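Protoporphyrinogen oxidase (Exiguobacterium sibiricum, PDB 3LOV) probably oxidises coproporphyrinogen III to coproporphyrin III with molecular oxygen, using bound FAD, in the coproporphyrin-dependent route to heme b. Local coordinates at residues Tyr48-Gly58 with Lys399-Met407; Thr306-Thr314 with Asp370-Leu380. All blocks are in the same frame, centred on the assembly; numbering follows the deposited sequence.

In the fold
Both contacts lean on the seven-stranded mixed sheet, on its antiparallel neighbours 307-318 and 400-411. Interaction 1 (48-58 with 399-407) packs the small hairpin 47-56 and the chain after it against an outermost strand of that sheet, 400-411, and is partly buried: a phenol, an amide and a guanidinium share the work with isoleucine methyls. Interaction 2 (306-314 with 370-380) is more deeply buried; there the turn and helix start at 370-380 lie on strand 307-318, mainly through aliphatic groups, with a carboxylate at one end. The two meet where Arg405 bridges to Asp377, NH1 to OD1 2.7 Å. Each also reaches FAD, through Leu406 in interaction 1 and Thr310 in interaction 2.

Interaction 1: Tyr48-Gly58 with Lys399-Met407; sequences YREDGFTIERG and KQVIISRLM
Arg57 lies across Ser404 and Ile402. Its CB passes 3.2 Å from Ser404 OG, and CG and CD run along the same hydroxyl; the chain, extended from CG to NE, then carries the guanidinium on to Ile402. NE lies near Ile402 CG2, and beyond it the guanidinium turns a face to that methyl, which sits over its centre, 3.5 Å from CZ, an apolar lid on a flat cation. At the tip, NH1 donates to Ser404 OG at 3.2 Å, with the oxygen tilted out of the guanidinium plane, while NH2 stays against Ile402 CG2. A serine suits this place, being small enough to let the arginine lie over it and polar enough to accept its bond.

Arg57 stands just past a small antiparallel hairpin, closed by a type I' turn from Glu50 to Phe53, that packs on edge strand 400-411 of the mixed sheet. Within the hairpin Tyr48 swings its ring toward that strand, CG anti to the backbone N (chi1 -176°). The other branch of Ile402 receives it: CD1 stands over one face, 3.7 Å from the ring centroid, a CH-pi contact, and also touches Ile55 CD1.

Past the ring, Gln400, extended, donates from NE2 to Tyr48 OH, 2.9 Å and nearly straight at 170°, with the oxygen in its amide plane. Water 1 accepts from the phenol and donates to Gln400 OE1 and Asp51 OD2, so both amide ends are engaged. Farther along, CD2 of Leu406, a FAD-pocket residue, rests 4.2 Å from Gly58 CA.

Interaction 2: Thr306-Thr314 with Asp370-Leu380; sequences TTHSTATVT and DHLVHESDEVL. With FAD (flavin-adenine dinucleotide), chain B.
Val373 and Leu380 press onto Ser309, Ala311 and Val313, residues of strand 307-318 that turn one side of the mixed sheet toward the 370-380 turn and the start of helix 377-392. Packing is close here. Val373 fits its two methyls against the strand, CG1 on Ser309 CB and CG2 3.5 Å from Ser309 O; a branched residue can touch both side chain and backbone in this way. Ala311, small enough to admit its neighbours, brings CB to 3.8 Å from Leu380 CD2. Leu380 holds CG anti to the backbone N (chi1 -171°), which points its branch at the strand: CG lies against Val313 CG2 while CD2 reaches Ala311. On the strand's other side Thr310 CB meets methyl C7M of FAD at 3.6 Å.

Toward exposed His374 the contact becomes polar and wetter. Asp370 OD2 accepts Ser309 N at 2.9 Å through its anti lone pair, in a bond straight to 178°. With an alanine in place of Asp370, Ser309 N would probably lose this acceptor and water 2 one of its anchors. Water 2 links Ser309 OG to His374 NE2, which stand too far apart to bond directly; Ser309 OG is also held by Asp408 N. The same water donates to Asp370 OD2 and lies in the plane of the His374 ring, at its edge, 2.8 Å from NE2.

Interaction 1: Tyr48-Gly58 with Lys399-Met407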
loop_
_atom_site.group_PDB
_atom_site.type_symbol
_atom_site.label_atom_id
_atom_site.label_comp_id
_atom_site.label_asym_id
_atom_site.label_seq_id
_atom_site.Cartn_x
_atom_site.Cartn_y
_atom_site.Cartn_z
ATOM N N TYR A 48 -6.001 5.294 -15.801
ATOM C CA TYR A 48 -6.273 6.191 -16.928
ATOM C C TYR A 48 -5.777 5.554 -18.243
ATOM O O TYR A 48 -4.572 5.280 -18.398
ATOM C CB TYR A 48 -5.581 7.531 -16.716
ATOM C CG TYR A 48 -5.866 8.579 -17.793
ATOM C CD1 TYR A 48 -7.065 9.294 -17.809
ATOM C CD2 TYR A 48 -4.925 8.862 -18.770
ATOM C CE1 TYR A 48 -7.318 10.242 -18.781
ATOM C CE2 TYR A 48 -5.170 9.809 -19.754
ATOM C CZ TYR A 48 -6.360 10.494 -19.747
ATOM O OH TYR A 48 -6.588 11.431 -20.708
ATOM N N ARG A 49 -6.709 5.326 -19.173
ATOM C CA ARG A 49 -6.438 4.596 -20.414
ATOM C C ARG A 49 -7.060 5.316 -21.612
ATOM O O ARG A 49 -8.015 4.855 -22.172
ATOM C CB ARG A 49 -6.998 3.184 -20.305
ATOM C CG ARG A 49 -6.212 2.274 -19.358
ATOM C CD ARG A 49 -6.938 0.935 -19.108
ATOM N NE ARG A 49 -8.152 1.117 -18.328
ATOM C CZ ARG A 49 -9.078 0.182 -18.095
ATOM N NH1 ARG A 49 -8.975 -1.040 -18.587
ATOM N NH2 ARG A 49 -10.132 0.483 -17.345
ATOM N N GLU A 50 -6.553 6.486 -21.957
ATOM C CA GLU A 50 -7.026 7.205 -23.141
ATOM C C GLU A 50 -5.773 7.631 -23.840
ATOM O O GLU A 50 -4.719 7.692 -23.214
ATOM C CB GLU A 50 -7.830 8.452 -22.789
ATOM C CG GLU A 50 -8.957 8.264 -21.787
ATOM C CD GLU A 50 -10.171 7.592 -22.369
ATOM O OE1 GLU A 50 -10.288 7.504 -23.621
ATOM O OE2 GLU A 50 -11.009 7.142 -21.559
ATOM N N ASP A 51 -5.892 7.899 -25.137
ATOM C CA ASP A 51 -4.785 8.373 -25.984
ATOM C C ASP A 51 -3.539 7.529 -25.965
ATOM O O ASP A 51 -2.446 8.066 -26.027
ATOM C CB ASP A 51 -4.444 9.811 -25.605
ATOM C CG ASP A 51 -5.671 10.703 -25.615
ATOM O OD1 ASP A 51 -6.704 10.284 -26.177
ATOM O OD2 ASP A 51 -5.612 11.808 -25.056
ATOM N N GLY A 52 -3.698 6.212 -25.863
ATOM C CA GLY A 52 -2.551 5.307 -25.800
ATOM C C GLY A 52 -1.811 5.311 -24.455
ATOM O O GLY A 52 -0.872 4.524 -24.256
ATOM N N PHE A 53 -2.243 6.145 -23.508
ATOM C CA PHE A 53 -1.667 6.111 -22.147
ATOM C C PHE A 53 -2.254 4.961 -21.294
ATOM O O PHE A 53 -3.418 4.612 -21.442
ATOM C CB PHE A 53 -1.913 7.446 -21.422
ATOM C CG PHE A 53 -1.272 8.643 -22.072
ATOM C CD1 PHE A 53 0.095 8.790 -22.086
ATOM C CD2 PHE A 53 -2.064 9.651 -22.628
ATOM C CE1 PHE A 53 0.685 9.895 -22.696
ATOM C CE2 PHE A 53 -1.495 10.772 -23.224
ATOM C CZ PHE A 53 -0.112 10.895 -23.250
ATOM N N THR A 54 -1.433 4.364 -20.425
ATOM C CA THR A 54 -1.904 3.475 -19.339
ATOM C C THR A 54 -1.225 3.951 -18.032
ATOM O O THR A 54 -0.087 3.585 -17.705
ATOM C CB THR A 54 -1.600 1.974 -19.611
ATOM O OG1 THR A 54 -2.086 1.606 -20.908
ATOM C CG2 THR A 54 -2.234 1.055 -18.573
ATOM N N ILE A 55 -1.919 4.804 -17.304
ATOM C CA ILE A 55 -1.325 5.514 -16.165
ATOM C C ILE A 55 -2.163 5.205 -14.935
ATOM O O ILE A 55 -3.367 5.427 -14.952
ATOM C CB ILE A 55 -1.291 7.021 -16.446
ATOM C CG1 ILE A 55 -0.326 7.333 -17.600
ATOM C CG2 ILE A 55 -0.861 7.816 -15.209
ATOM C CD1 ILE A 55 -0.463 8.758 -18.144
ATOM N N GLU A 56 -1.530 4.689 -13.880
ATOM C CA GLU A 56 -2.268 4.285 -12.666
ATOM C C GLU A 56 -2.636 5.490 -11.800
ATOM O O GLU A 56 -1.829 6.384 -11.614
ATOM C CB GLU A 56 -1.477 3.241 -11.846
ATOM C CG GLU A 56 -1.159 1.950 -12.628
ATOM C CD GLU A 56 -2.388 1.159 -13.003
ATOM O OE1 GLU A 56 -3.483 1.482 -12.498
ATOM O OE2 GLU A 56 -2.258 0.183 -13.789
ATOM N N ARG A 57 -3.877 5.535 -11.333
ATOM C CA ARG A 57 -4.334 6.603 -10.471
ATOM C C ARG A 57 -4.128 6.278 -9.017
ATOM O O ARG A 57 -3.974 7.176 -8.216
ATOM C CB ARG A 57 -5.804 6.909 -10.686
ATOM C CG ARG A 57 -6.100 7.657 -11.984
ATOM C CD ARG A 57 -7.571 8.012 -11.951
ATOM N NE ARG A 57 -8.060 8.660 -13.142
ATOM C CZ ARG A 57 -8.451 9.919 -13.230
ATOM N NH1 ARG A 57 -8.354 10.744 -12.199
ATOM N NH2 ARG A 57 -8.920 10.361 -14.383
ATOM N N GLY A 58 -4.169 4.994 -8.677
ATOM C CA GLY A 58 -3.912 4.508 -7.314
ATOM C C GLY A 58 -2.661 3.644 -7.227
ATOM O O GLY A 58 -1.592 4.061 -7.629
ATOM N N LYS A 399 1.360 19.047 -20.593
ATOM C CA LYS A 399 0.335 18.970 -21.614
ATOM C C LYS A 399 -0.997 18.552 -20.993
ATOM O O LYS A 399 -2.070 18.921 -21.457
ATOM C CB LYS A 399 0.777 17.973 -22.690
ATOM C CG LYS A 399 -0.255 17.744 -23.756
ATOM C CD LYS A 399 0.344 17.113 -25.021
ATOM C CE LYS A 399 0.837 15.694 -24.784
ATOM N NZ LYS A 399 0.677 14.874 -26.000
ATOM N N GLN A 400 -0.938 17.776 -19.926
ATOM C CA GLN A 400 -2.163 17.307 -19.285
ATOM C C GLN A 400 -1.831 16.926 -17.848
ATOM O O GLN A 400 -0.714 16.465 -17.592
ATOM C CB GLN A 400 -2.724 16.104 -20.031
ATOM C CG GLN A 400 -4.166 15.782 -19.628
ATOM C CD GLN A 400 -4.627 14.447 -20.130
ATOM O OE1 GLN A 400 -3.956 13.797 -20.929
ATOM N NE2 GLN A 400 -5.791 14.025 -19.667
ATOM N N VAL A 401 -2.788 17.135 -16.937
ATOM C CA VAL A 401 -2.632 16.768 -15.544
ATOM C C VAL A 401 -3.795 15.870 -15.120
ATOM O O VAL A 401 -4.919 16.133 -15.460
ATOM C CB VAL A 401 -2.472 18.030 -14.655
ATOM C CG1 VAL A 401 -2.185 17.665 -13.225
ATOM C CG2 VAL A 401 -1.340 18.874 -15.188
ATOM N N ILE A 402 -3.497 14.777 -14.412
ATOM C CA ILE A 402 -4.513 13.832 -13.925
ATOM C C ILE A 402 -4.337 13.773 -12.414
ATOM O O ILE A 402 -3.267 13.359 -11.904
ATOM C CB ILE A 402 -4.337 12.399 -14.555
ATOM C CG1 ILE A 402 -4.379 12.454 -16.102
ATOM C CG2 ILE A 402 -5.413 11.375 -13.980
ATOM C CD1 ILE A 402 -3.523 11.301 -16.864
ATOM N N ILE A 403 -5.371 14.223 -11.698
ATOM C CA ILE A 403 -5.386 14.296 -10.245
ATOM C C ILE A 403 -6.321 13.218 -9.668
ATOM O O ILE A 403 -7.443 13.079 -10.112
ATOM C CB ILE A 403 -5.871 15.696 -9.763
ATOM C CG1 ILE A 403 -4.813 16.775 -10.044
ATOM C CG2 ILE A 403 -6.167 15.688 -8.288
ATOM C CD1 ILE A 403 -5.350 18.210 -9.817
ATOM N N SER A 404 -5.842 12.445 -8.711
ATOM C CA SER A 404 -6.663 11.435 -8.046
ATOM C C SER A 404 -6.463 11.564 -6.553
ATOM O O SER A 404 -5.402 11.985 -6.103
ATOM C CB SER A 404 -6.261 10.045 -8.498
ATOM O OG SER A 404 -6.261 9.998 -9.913
ATOM N N ARG A 405 -7.498 11.245 -5.790
ATOM C CA ARG A 405 -7.502 11.482 -4.339
ATOM C C ARG A 405 -7.964 10.211 -3.659
ATOM O O ARG A 405 -9.030 9.700 -3.972
ATOM C CB ARG A 405 -8.444 12.641 -3.946
ATOM C CG ARG A 405 -7.930 14.045 -4.316
ATOM C CD ARG A 405 -8.949 15.135 -3.968
ATOM N NE ARG A 405 -8.438 16.479 -4.229
ATOM C CZ ARG A 405 -8.478 17.094 -5.401
ATOM N NH1 ARG A 405 -9.016 16.493 -6.457
ATOM N NH2 ARG A 405 -7.995 18.334 -5.514
ATOM N N LEU A 406 -7.150 9.718 -2.737
ATOM C CA LEU A 406 -7.429 8.504 -1.999
ATOM C C LEU A 406 -7.626 8.886 -0.540
ATOM O O LEU A 406 -6.647 8.928 0.248
ATOM C CB LEU A 406 -6.289 7.532 -2.204
ATOM C CG LEU A 406 -6.090 7.196 -3.698
ATOM C CD1 LEU A 406 -4.966 8.051 -4.389
ATOM C CD2 LEU A 406 -5.799 5.752 -3.810
HETATM N N MSE A 407 -8.879 9.248 -0.216
HETATM C CA MSE A 407 -9.236 9.731 1.117
HETATM C C MSE A 407 -9.089 8.613 2.182
HETATM O O MSE A 407 -9.546 7.486 1.971
HETATM C CB MSE A 407 -10.682 10.277 1.158
HETATM C CG MSE A 407 -10.981 11.503 0.270
HETATM SE SE MSE A 407 -9.571 12.837 0.174
HETATM C CE MSE A 407 -9.492 13.508 1.988
HETATM O O HOH W 1 -4.808 11.772 -22.473
#

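Interaction 2: Thr306-Thr314 with Asp370-Leu380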
loop_
_atom_site.group_PDB
_atom_site.type_symbol
_atom_site.label_atom_id
_atom_site.label_comp_id
_atom_site.label_asym_id
_atom_site.label_seq_id
_atom_site.Cartn_x
_atom_site.Cartn_y
_atom_site.Cartn_z
ATOM N N THR A 306 -5.608 4.915 12.865
ATOM C CA THR A 306 -5.624 6.162 12.142
ATOM C C THR A 306 -5.219 6.006 10.702
ATOM O O THR A 306 -4.594 5.006 10.313
ATOM C CB THR A 306 -4.649 7.207 12.747
ATOM O OG1 THR A 306 -3.297 6.741 12.581
ATOM C CG2 THR A 306 -4.951 7.494 14.262
ATOM N N THR A 307 -5.531 7.042 9.917
ATOM C CA THR A 307 -5.194 7.070 8.521
ATOM C C THR A 307 -4.741 8.463 8.117
ATOM O O THR A 307 -4.884 9.434 8.886
ATOM C CB THR A 307 -6.426 6.700 7.647
ATOM O OG1 THR A 307 -7.467 7.638 7.897
ATOM C CG2 THR A 307 -6.916 5.231 7.891
ATOM N N HIS A 308 -4.204 8.555 6.903
ATOM C CA HIS A 308 -4.024 9.840 6.214
ATOM C C HIS A 308 -4.479 9.705 4.760
ATOM O O HIS A 308 -4.620 8.580 4.237
ATOM C CB HIS A 308 -2.558 10.314 6.334
ATOM C CG HIS A 308 -1.594 9.530 5.506
ATOM N ND1 HIS A 308 -0.989 8.373 5.955
ATOM C CD2 HIS A 308 -1.129 9.736 4.249
ATOM C CE1 HIS A 308 -0.202 7.896 5.009
ATOM N NE2 HIS A 308 -0.264 8.703 3.965
ATOM N N SER A 309 -4.713 10.845 4.109
ATOM C CA SER A 309 -5.119 10.906 2.705
ATOM C C SER A 309 -3.952 11.216 1.798
ATOM O O SER A 309 -3.042 11.924 2.176
ATOM C CB SER A 309 -6.193 11.989 2.480
ATOM O OG SER A 309 -7.336 11.682 3.249
ATOM N N THR A 310 -4.037 10.710 0.576
ATOM C CA THR A 310 -3.015 10.881 -0.429
ATOM C C THR A 310 -3.676 11.366 -1.715
ATOM O O THR A 310 -4.769 10.908 -2.056
ATOM C CB THR A 310 -2.270 9.529 -0.737
ATOM O OG1 THR A 310 -1.761 8.948 0.476
ATOM C CG2 THR A 310 -1.101 9.747 -1.739
ATOM N N ALA A 311 -3.035 12.310 -2.400
ATOM C CA ALA A 311 -3.340 12.601 -3.813
ATOM C C ALA A 311 -2.175 12.161 -4.721
ATOM O O ALA A 311 -0.991 12.303 -4.363
ATOM C CB ALA A 311 -3.608 14.072 -4.023
ATOM N N THR A 312 -2.508 11.623 -5.892
ATOM C CA THR A 312 -1.521 11.457 -6.940
ATOM C C THR A 312 -1.802 12.513 -8.009
ATOM O O THR A 312 -2.959 12.771 -8.378
ATOM C CB THR A 312 -1.501 10.026 -7.526
ATOM O OG1 THR A 312 -2.756 9.740 -8.148
ATOM C CG2 THR A 312 -1.203 8.978 -6.421
ATOM N N VAL A 313 -0.735 13.161 -8.466
ATOM C CA VAL A 313 -0.849 14.233 -9.440
ATOM C C VAL A 313 0.113 13.849 -10.565
ATOM O O VAL A 313 1.314 13.801 -10.362
ATOM C CB VAL A 313 -0.542 15.621 -8.826
ATOM C CG1 VAL A 313 -0.709 16.746 -9.907
ATOM C CG2 VAL A 313 -1.440 15.874 -7.603
ATOM N N THR A 314 -0.447 13.487 -11.710
ATOM C CA THR A 314 0.321 12.972 -12.822
ATOM C C THR A 314 0.356 14.053 -13.873
ATOM O O THR A 314 -0.673 14.604 -14.206
ATOM C CB THR A 314 -0.287 11.687 -13.419
ATOM O OG1 THR A 314 -0.102 10.591 -12.502
ATOM C CG2 THR A 314 0.393 11.361 -14.753
ATOM N N ASP A 370 -1.658 16.386 5.625
ATOM C CA ASP A 370 -2.227 16.004 4.333
ATOM C C ASP A 370 -3.313 16.982 3.875
ATOM O O ASP A 370 -4.175 16.629 3.047
ATOM C CB ASP A 370 -2.792 14.567 4.405
ATOM C CG ASP A 370 -3.890 14.415 5.439
ATOM O OD1 ASP A 370 -4.199 15.403 6.098
ATOM O OD2 ASP A 370 -4.437 13.302 5.616
ATOM N N HIS A 371 -3.263 18.208 4.402
ATOM C CA HIS A 371 -4.324 19.179 4.119
ATOM C C HIS A 371 -4.428 19.494 2.632
ATOM O O HIS A 371 -5.516 19.736 2.148
ATOM C CB HIS A 371 -4.090 20.492 4.887
ATOM C CG HIS A 371 -3.190 21.445 4.178
ATOM N ND1 HIS A 371 -1.817 21.309 4.182
ATOM C CD2 HIS A 371 -3.465 22.536 3.424
ATOM C CE1 HIS A 371 -1.287 22.281 3.462
ATOM N NE2 HIS A 371 -2.265 23.040 2.995
ATOM N N LEU A 372 -3.299 19.536 1.919
ATOM C CA LEU A 372 -3.332 19.764 0.459
ATOM C C LEU A 372 -4.283 18.837 -0.275
ATOM O O LEU A 372 -4.818 19.241 -1.309
ATOM C CB LEU A 372 -1.964 19.631 -0.199
ATOM C CG LEU A 372 -1.110 20.886 -0.296
ATOM C CD1 LEU A 372 0.139 20.554 -1.091
ATOM C CD2 LEU A 372 -1.893 22.042 -0.937
ATOM N N VAL A 373 -4.491 17.624 0.249
ATOM C CA VAL A 373 -5.338 16.624 -0.429
ATOM C C VAL A 373 -6.828 17.066 -0.464
ATOM O O VAL A 373 -7.563 16.755 -1.415
ATOM C CB VAL A 373 -5.198 15.244 0.236
ATOM C CG1 VAL A 373 -5.972 14.228 -0.524
ATOM C CG2 VAL A 373 -3.725 14.839 0.284
ATOM N N HIS A 374 -7.238 17.833 0.544
ATOM C CA HIS A 374 -8.586 18.383 0.632
ATOM C C HIS A 374 -8.748 19.721 -0.089
ATOM O O HIS A 374 -9.847 20.227 -0.157
ATOM C CB HIS A 374 -9.009 18.555 2.099
ATOM C CG HIS A 374 -8.809 17.333 2.941
ATOM N ND1 HIS A 374 -9.828 16.448 3.228
ATOM C CD2 HIS A 374 -7.694 16.826 3.527
ATOM C CE1 HIS A 374 -9.357 15.473 3.988
ATOM N NE2 HIS A 374 -8.060 15.668 4.168
ATOM N N GLU A 375 -7.677 20.298 -0.619
ATOM C CA GLU A 375 -7.781 21.559 -1.344
ATOM C C GLU A 375 -8.201 21.316 -2.783
ATOM O O GLU A 375 -8.207 20.189 -3.268
ATOM C CB GLU A 375 -6.452 22.335 -1.331
ATOM C CG GLU A 375 -5.965 22.736 0.056
ATOM C CD GLU A 375 -6.879 23.763 0.763
ATOM O OE1 GLU A 375 -7.494 24.578 0.054
ATOM O OE2 GLU A 375 -6.977 23.754 2.022
ATOM N N SER A 376 -8.552 22.397 -3.461
ATOM C CA SER A 376 -8.942 22.348 -4.877
ATOM C C SER A 376 -7.840 21.817 -5.781
ATOM O O SER A 376 -6.659 21.957 -5.456
ATOM C CB SER A 376 -9.267 23.776 -5.368
ATOM O OG SER A 376 -8.083 24.557 -5.540
ATOM N N ASP A 377 -8.243 21.299 -6.940
ATOM C CA ASP A 377 -7.324 20.908 -8.014
ATOM C C ASP A 377 -6.276 21.962 -8.408
ATOM O O ASP A 377 -5.146 21.607 -8.723
ATOM C CB ASP A 377 -8.101 20.587 -9.294
ATOM C CG ASP A 377 -8.789 19.254 -9.246
ATOM O OD1 ASP A 377 -8.751 18.590 -8.192
ATOM O OD2 ASP A 377 -9.380 18.866 -10.276
ATOM N N GLU A 378 -6.656 23.237 -8.429
ATOM C CA GLU A 378 -5.737 24.295 -8.857
ATOM C C GLU A 378 -4.675 24.542 -7.795
ATOM O O GLU A 378 -3.518 24.738 -8.136
ATOM C CB GLU A 378 -6.468 25.618 -9.177
ATOM C CG GLU A 378 -7.744 25.441 -10.013
ATOM C CD GLU A 378 -8.964 25.182 -9.127
ATOM O OE1 GLU A 378 -9.354 26.128 -8.401
ATOM O OE2 GLU A 378 -9.511 24.044 -9.134
ATOM N N VAL A 379 -5.067 24.527 -6.518
ATOM C CA VAL A 379 -4.102 24.680 -5.421
ATOM C C VAL A 379 -3.136 23.473 -5.299
ATOM O O VAL A 379 -1.937 23.638 -5.090
ATOM C CB VAL A 379 -4.820 24.944 -4.089
ATOM C CG1 VAL A 379 -3.864 24.865 -2.954
ATOM C CG2 VAL A 379 -5.476 26.313 -4.109
ATOM N N LEU A 380 -3.671 22.267 -5.441
ATOM C CA LEU A 380 -2.871 21.030 -5.434
ATOM C C LEU A 380 -1.903 20.996 -6.629
ATOM O O LEU A 380 -0.721 20.730 -6.498
ATOM C CB LEU A 380 -3.819 19.840 -5.495
ATOM C CG LEU A 380 -3.335 18.414 -5.307
ATOM C CD1 LEU A 380 -2.388 18.281 -4.086
ATOM C CD2 LEU A 380 -4.568 17.538 -5.144
HETATM P PA FAD B . -10.848 -0.105 -1.257
HETATM O O1A FAD B . -10.076 -0.141 -2.533
HETATM O O2A FAD B . -10.836 1.139 -0.451
HETATM O O5B FAD B . -12.360 -0.486 -1.580
HETATM C C5B FAD B . -13.412 -0.256 -0.678
HETATM C C4B FAD B . -14.724 -0.344 -1.465
HETATM O O4B FAD B . -15.847 -0.327 -0.580
HETATM C C3B FAD B . -14.848 0.810 -2.439
HETATM O O3B FAD B . -15.253 0.372 -3.724
HETATM C C2B FAD B . -15.889 1.667 -1.747
HETATM O O2B FAD B . -16.671 2.395 -2.627
HETATM C C1B FAD B . -16.748 0.642 -1.036
HETATM N N9A FAD B . -17.533 1.146 0.101
HETATM C C8A FAD B . -17.265 2.113 1.045
HETATM N N7A FAD B . -18.308 2.222 1.906
HETATM C C5A FAD B . -19.259 1.322 1.511
HETATM C C6A FAD B . -20.516 0.963 2.003
HETATM N N6A FAD B . -21.012 1.521 3.104
HETATM N N1A FAD B . -21.253 -0.015 1.355
HETATM C C2A FAD B . -20.739 -0.665 0.259
HETATM N N3A FAD B . -19.483 -0.327 -0.211
HETATM C C4A FAD B . -18.778 0.654 0.388
HETATM N N1 FAD B . -0.866 -1.500 -2.725
HETATM C C2 FAD B . 0.046 -2.174 -3.488
HETATM O O2 FAD B . 0.135 -3.408 -3.423
HETATM N N3 FAD B . 0.887 -1.474 -4.316
HETATM C C4 FAD B . 0.863 -0.129 -4.393
HETATM O O4 FAD B . 1.615 0.425 -5.173
HETATM C C4X FAD B . -0.021 0.582 -3.610
HETATM N N5 FAD B . -0.084 1.961 -3.720
HETATM C C5X FAD B . -1.007 2.652 -2.930
HETATM C C6 FAD B . -1.064 4.048 -2.993
HETATM C C7 FAD B . -1.986 4.755 -2.202
HETATM C C7M FAD B . -2.047 6.252 -2.281
HETATM C C8 FAD B . -2.884 4.064 -1.369
HETATM C C8M FAD B . -3.888 4.788 -0.488
HETATM C C9 FAD B . -2.848 2.675 -1.309
HETATM C C9A FAD B . -1.909 1.952 -2.080
HETATM N N10 FAD B . -1.868 0.553 -2.021
HETATM C C10 FAD B . -0.911 -0.125 -2.787
HETATM C "C1'" FAD B . -2.771 -0.268 -1.131
HETATM C "C2'" FAD B . -3.980 -0.755 -1.968
HETATM O "O2'" FAD B . -4.693 0.347 -2.390
HETATM C "C3'" FAD B . -4.924 -1.680 -1.187
HETATM O "O3'" FAD B . -4.244 -2.923 -1.076
HETATM C "C4'" FAD B . -6.291 -1.971 -1.857
HETATM O "O4'" FAD B . -6.751 -1.002 -2.780
HETATM C "C5'" FAD B . -7.400 -2.082 -0.828
HETATM O "O5'" FAD B . -8.579 -2.494 -1.471
HETATM P P FAD B . -9.874 -2.748 -0.604
HETATM O O1P FAD B . -9.562 -3.387 0.724
HETATM O O2P FAD B . -10.997 -3.388 -1.384
HETATM O O3P FAD B . -10.380 -1.240 -0.222
HETATM O O HOH W 2 -7.390 13.303 5.403
#